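Local coordinates for protein glutathione s-transferase (Sphingomonas paucimobilis, PDB 1F2E) that binds glutathione and, as a member of the glutathione S-transferase superfamily, probably transfers it to electrophilic substrates, at residues His15-Glu20 against Ala154-Tyr159. Numbering follows the deposited sequence.
Sequences HIALRE and ADIYLY
Ile-16, Ala-17 and Glu-20 of one helix face Ile-156 and Tyr-159 of another; the two short axes pass 10.0 Å apart, their N-to-C directions at 144°, and the backbones come nearest at Ala-17 and Ile-156, CA to CA 7.2 Å. No hydrogen bond crosses between 15-20 and 154-159, and the contact is apolar. Ile-156 touches three residues of 15-20, and its two branches are divided among them. The CG2 methyl of Ile-156 presses on the branch point of Ile-16, lying 3.7 Å from Ile-16 CB, and touches Ile-16 CG2 as well. CG1 of Ile-156 lies beside its backbone N (chi1 -59°) and, with chi2 extended, carries the CD1 methyl the other way, along the turn from Ile-16 to Glu-20. There Ile-156 CD1 lies 4.0 Å from Ala-17 CA and 3.9 Å from Glu-20 CG, and also grazes Ile-16 CG2. The two isoleucine side chains overlap flank to flank, pointing opposite ways, and the far tip of Ile-16, CD1, reaches the Tyr-159 ring obliquely, 4.5 Å from Tyr-159 CD2. Glu-20 offers only its CG here: a bend at chi2 (-77°) turns the chain, and its carboxylate forms a salt bridge with Arg-188. Helix 12-21 belongs to the thioredoxin-like N-terminal domain and helix 153-161 to the all-helical C-terminal domain, so this small buried patch is part of the interface between the two domains of the GST fold. Tyr-157, on another side of its helix, touches Asn-66 and the bound glutathione. Helix 189-198 borders the contact through Ala-194 on Ile-16 and Val-191 on Tyr-159, while Ile-73 of helix 66-75 packs on Ala-17 and helix 89-113 packs against Ala-154, Tyr-157 and Leu-158.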
ATOM      1  N   HIS A  15       3.123 -13.507 -10.069  1.00 12.57           N
ATOM      2  CA  HIS A  15       3.457 -14.686 -10.858  1.00 13.85           C
ATOM      3  C   HIS A  15       2.262 -15.635 -10.919  1.00 14.23           C
ATOM      4  O   HIS A  15       1.853 -16.078 -11.997  1.00 14.72           O
ATOM      5  CB  HIS A  15       4.669 -15.395 -10.250  1.00 12.97           C
ATOM      6  CG  HIS A  15       5.196 -16.512 -11.093  1.00 16.81           C
ATOM      7  ND1 HIS A  15       6.296 -17.260 -10.732  1.00 15.04           N
ATOM      8  CD2 HIS A  15       4.777 -17.007 -12.282  1.00 15.97           C
ATOM      9  CE1 HIS A  15       6.529 -18.170 -11.661  1.00 16.83           C
ATOM     10  NE2 HIS A  15       5.622 -18.037 -12.612  1.00 19.12           N
ATOM     11  N   ILE A  16       1.696 -15.940  -9.757  1.00 13.94           N
ATOM     12  CA  ILE A  16       0.535 -16.814  -9.708  1.00 14.43           C
ATOM     13  C   ILE A  16      -0.630 -16.162 -10.466  1.00 14.70           C
ATOM     14  O   ILE A  16      -1.346 -16.833 -11.216  1.00 14.09           O
ATOM     15  CB  ILE A  16       0.120 -17.082  -8.248  1.00 13.61           C
ATOM     16  CG1 ILE A  16       1.244 -17.828  -7.528  1.00 13.25           C
ATOM     17  CG2 ILE A  16      -1.179 -17.853  -8.209  1.00 12.41           C
ATOM     18  CD1 ILE A  16       1.046 -17.967  -6.026  1.00 10.48           C
ATOM     19  N   ALA A  17      -0.803 -14.851 -10.281  1.00 13.64           N
ATOM     20  CA  ALA A  17      -1.885 -14.104 -10.935  1.00 13.18           C
ATOM     21  C   ALA A  17      -1.848 -14.195 -12.454  1.00 12.77           C
ATOM     22  O   ALA A  17      -2.889 -14.346 -13.099  1.00 14.54           O
ATOM     23  CB  ALA A  17      -1.855 -12.618 -10.504  1.00 13.83           C
ATOM     24  N   LEU A  18      -0.656 -14.081 -13.029  1.00 12.53           N
ATOM     25  CA  LEU A  18      -0.512 -14.164 -14.477  1.00 12.49           C
ATOM     26  C   LEU A  18      -0.905 -15.568 -14.956  1.00 13.63           C
ATOM     27  O   LEU A  18      -1.498 -15.729 -16.024  1.00 14.30           O
ATOM     28  CB  LEU A  18       0.932 -13.831 -14.881  1.00 13.19           C
ATOM     29  CG  LEU A  18       1.240 -12.332 -14.957  1.00 14.47           C
ATOM     30  CD1 LEU A  18       2.735 -12.099 -15.018  1.00 15.09           C
ATOM     31  CD2 LEU A  18       0.557 -11.740 -16.193  1.00 13.34           C
ATOM     32  N   ARG A  19      -0.589 -16.585 -14.166  1.00 13.08           N
ATOM     33  CA  ARG A  19      -0.957 -17.943 -14.552  1.00 15.03           C
ATOM     34  C   ARG A  19      -2.474 -18.136 -14.402  1.00 15.30           C
ATOM     35  O   ARG A  19      -3.096 -18.816 -15.211  1.00 15.17           O
ATOM     36  CB  ARG A  19      -0.173 -18.963 -13.720  1.00 14.60           C
ATOM     37  CG  ARG A  19       1.311 -19.005 -14.087  1.00 15.14           C
ATOM     38  CD  ARG A  19       2.133 -19.869 -13.134  1.00 16.46           C
ATOM     39  NE  ARG A  19       3.543 -19.887 -13.518  1.00 15.48           N
ATOM     40  CZ  ARG A  19       4.037 -20.623 -14.509  1.00 18.73           C
ATOM     41  NH1 ARG A  19       3.241 -21.418 -15.218  1.00 20.47           N
ATOM     42  NH2 ARG A  19       5.322 -20.550 -14.812  1.00 17.56           N
ATOM     43  N   GLU A  20      -3.072 -17.514 -13.389  1.00 15.47           N
ATOM     44  CA  GLU A  20      -4.520 -17.624 -13.194  1.00 16.13           C
ATOM     45  C   GLU A  20      -5.282 -17.036 -14.389  1.00 16.84           C
ATOM     46  O   GLU A  20      -6.299 -17.582 -14.815  1.00 18.92           O
ATOM     47  CB  GLU A  20      -4.964 -16.876 -11.931  1.00 14.77           C
ATOM     48  CG  GLU A  20      -4.624 -17.535 -10.587  1.00 16.80           C
ATOM     49  CD  GLU A  20      -5.545 -18.691 -10.237  1.00 16.71           C
ATOM     50  OE1 GLU A  20      -6.696 -18.719 -10.728  1.00 19.11           O
ATOM     51  OE2 GLU A  20      -5.128 -19.563  -9.454  1.00 16.01           O
ATOM     52  N   ALA A 154      -6.453 -10.620  -4.087  1.00 11.11           N
ATOM     53  CA  ALA A 154      -6.151 -10.354  -2.678  1.00 11.98           C
ATOM     54  C   ALA A 154      -5.887 -11.680  -1.964  1.00 12.16           C
ATOM     55  O   ALA A 154      -5.101 -11.751  -1.017  1.00 11.71           O
ATOM     56  CB  ALA A 154      -7.313  -9.613  -2.001  1.00 10.16           C
ATOM     57  N   ASP A 155      -6.563 -12.728  -2.425  1.00 14.23           N
ATOM     58  CA  ASP A 155      -6.391 -14.058  -1.858  1.00 13.24           C
ATOM     59  C   ASP A 155      -5.015 -14.586  -2.228  1.00 13.07           C
ATOM     60  O   ASP A 155      -4.334 -15.192  -1.400  1.00 15.31           O
ATOM     61  CB  ASP A 155      -7.481 -14.993  -2.374  1.00 10.84           C
ATOM     62  CG  ASP A 155      -8.857 -14.619  -1.845  1.00 11.92           C
ATOM     63  OD1 ASP A 155      -9.776 -14.359  -2.658  1.00 13.61           O
ATOM     64  OD2 ASP A 155      -9.016 -14.590  -0.608  1.00 11.23           O
ATOM     65  N   ILE A 156      -4.600 -14.341  -3.470  1.00 12.17           N
ATOM     66  CA  ILE A 156      -3.291 -14.783  -3.935  1.00 11.60           C
ATOM     67  C   ILE A 156      -2.210 -14.039  -3.154  1.00 12.32           C
ATOM     68  O   ILE A 156      -1.240 -14.638  -2.686  1.00 13.42           O
ATOM     69  CB  ILE A 156      -3.104 -14.495  -5.436  1.00 11.80           C
ATOM     70  CG1 ILE A 156      -4.197 -15.207  -6.240  1.00 11.34           C
ATOM     71  CG2 ILE A 156      -1.721 -14.938  -5.881  1.00 10.09           C
ATOM     72  CD1 ILE A 156      -4.121 -14.978  -7.736  1.00 11.85           C
ATOM     73  N   TYR A 157      -2.394 -12.730  -3.018  1.00 13.91           N
ATOM     74  CA  TYR A 157      -1.464 -11.863  -2.295  1.00 12.27           C
ATOM     75  C   TYR A 157      -1.326 -12.333  -0.834  1.00 13.10           C
ATOM     76  O   TYR A 157      -0.206 -12.509  -0.325  1.00 12.50           O
ATOM     77  CB  TYR A 157      -1.986 -10.426  -2.367  1.00 13.45           C
ATOM     78  CG  TYR A 157      -1.001  -9.313  -2.052  1.00 12.86           C
ATOM     79  CD1 TYR A 157       0.376  -9.524  -2.078  1.00 11.55           C
ATOM     80  CD2 TYR A 157      -1.465  -8.028  -1.776  1.00 14.56           C
ATOM     81  CE1 TYR A 157       1.270  -8.478  -1.840  1.00 13.95           C
ATOM     82  CE2 TYR A 157      -0.592  -6.978  -1.535  1.00 13.51           C
ATOM     83  CZ  TYR A 157       0.767  -7.201  -1.563  1.00 15.16           C
ATOM     84  OH  TYR A 157       1.606  -6.145  -1.302  1.00 15.21           O
ATOM     85  N   LEU A 158      -2.451 -12.564  -0.164  1.00 11.07           N
ATOM     86  CA  LEU A 158      -2.400 -13.022   1.232  1.00 14.14           C
ATOM     87  C   LEU A 158      -1.795 -14.426   1.346  1.00 13.43           C
ATOM     88  O   LEU A 158      -0.966 -14.692   2.217  1.00 15.92           O
ATOM     89  CB  LEU A 158      -3.805 -13.018   1.859  1.00 11.79           C
ATOM     90  CG  LEU A 158      -3.969 -13.603   3.270  1.00 14.39           C
ATOM     91  CD1 LEU A 158      -3.001 -12.916   4.267  1.00 10.09           C
ATOM     92  CD2 LEU A 158      -5.428 -13.429   3.714  1.00 10.66           C
ATOM     93  N   TYR A 159      -2.223 -15.322   0.464  1.00 14.91           N
ATOM     94  CA  TYR A 159      -1.731 -16.694   0.465  1.00 14.04           C
ATOM     95  C   TYR A 159      -0.204 -16.725   0.446  1.00 14.14           C
ATOM     96  O   TYR A 159       0.419 -17.435   1.223  1.00 12.65           O
ATOM     97  CB  TYR A 159      -2.266 -17.435  -0.755  1.00 14.30           C
ATOM     98  CG  TYR A 159      -1.578 -18.746  -0.985  1.00 13.34           C
ATOM     99  CD1 TYR A 159      -1.895 -19.863  -0.221  1.00 12.87           C
ATOM    100  CD2 TYR A 159      -0.583 -18.864  -1.946  1.00 13.61           C
ATOM    101  CE1 TYR A 159      -1.233 -21.071  -0.409  1.00 11.87           C
ATOM    102  CE2 TYR A 159       0.085 -20.067  -2.144  1.00 15.15           C
ATOM    103  CZ  TYR A 159      -0.245 -21.164  -1.372  1.00 12.54           C
ATOM    104  OH  TYR A 159       0.431 -22.346  -1.556  1.00 16.09           O
TER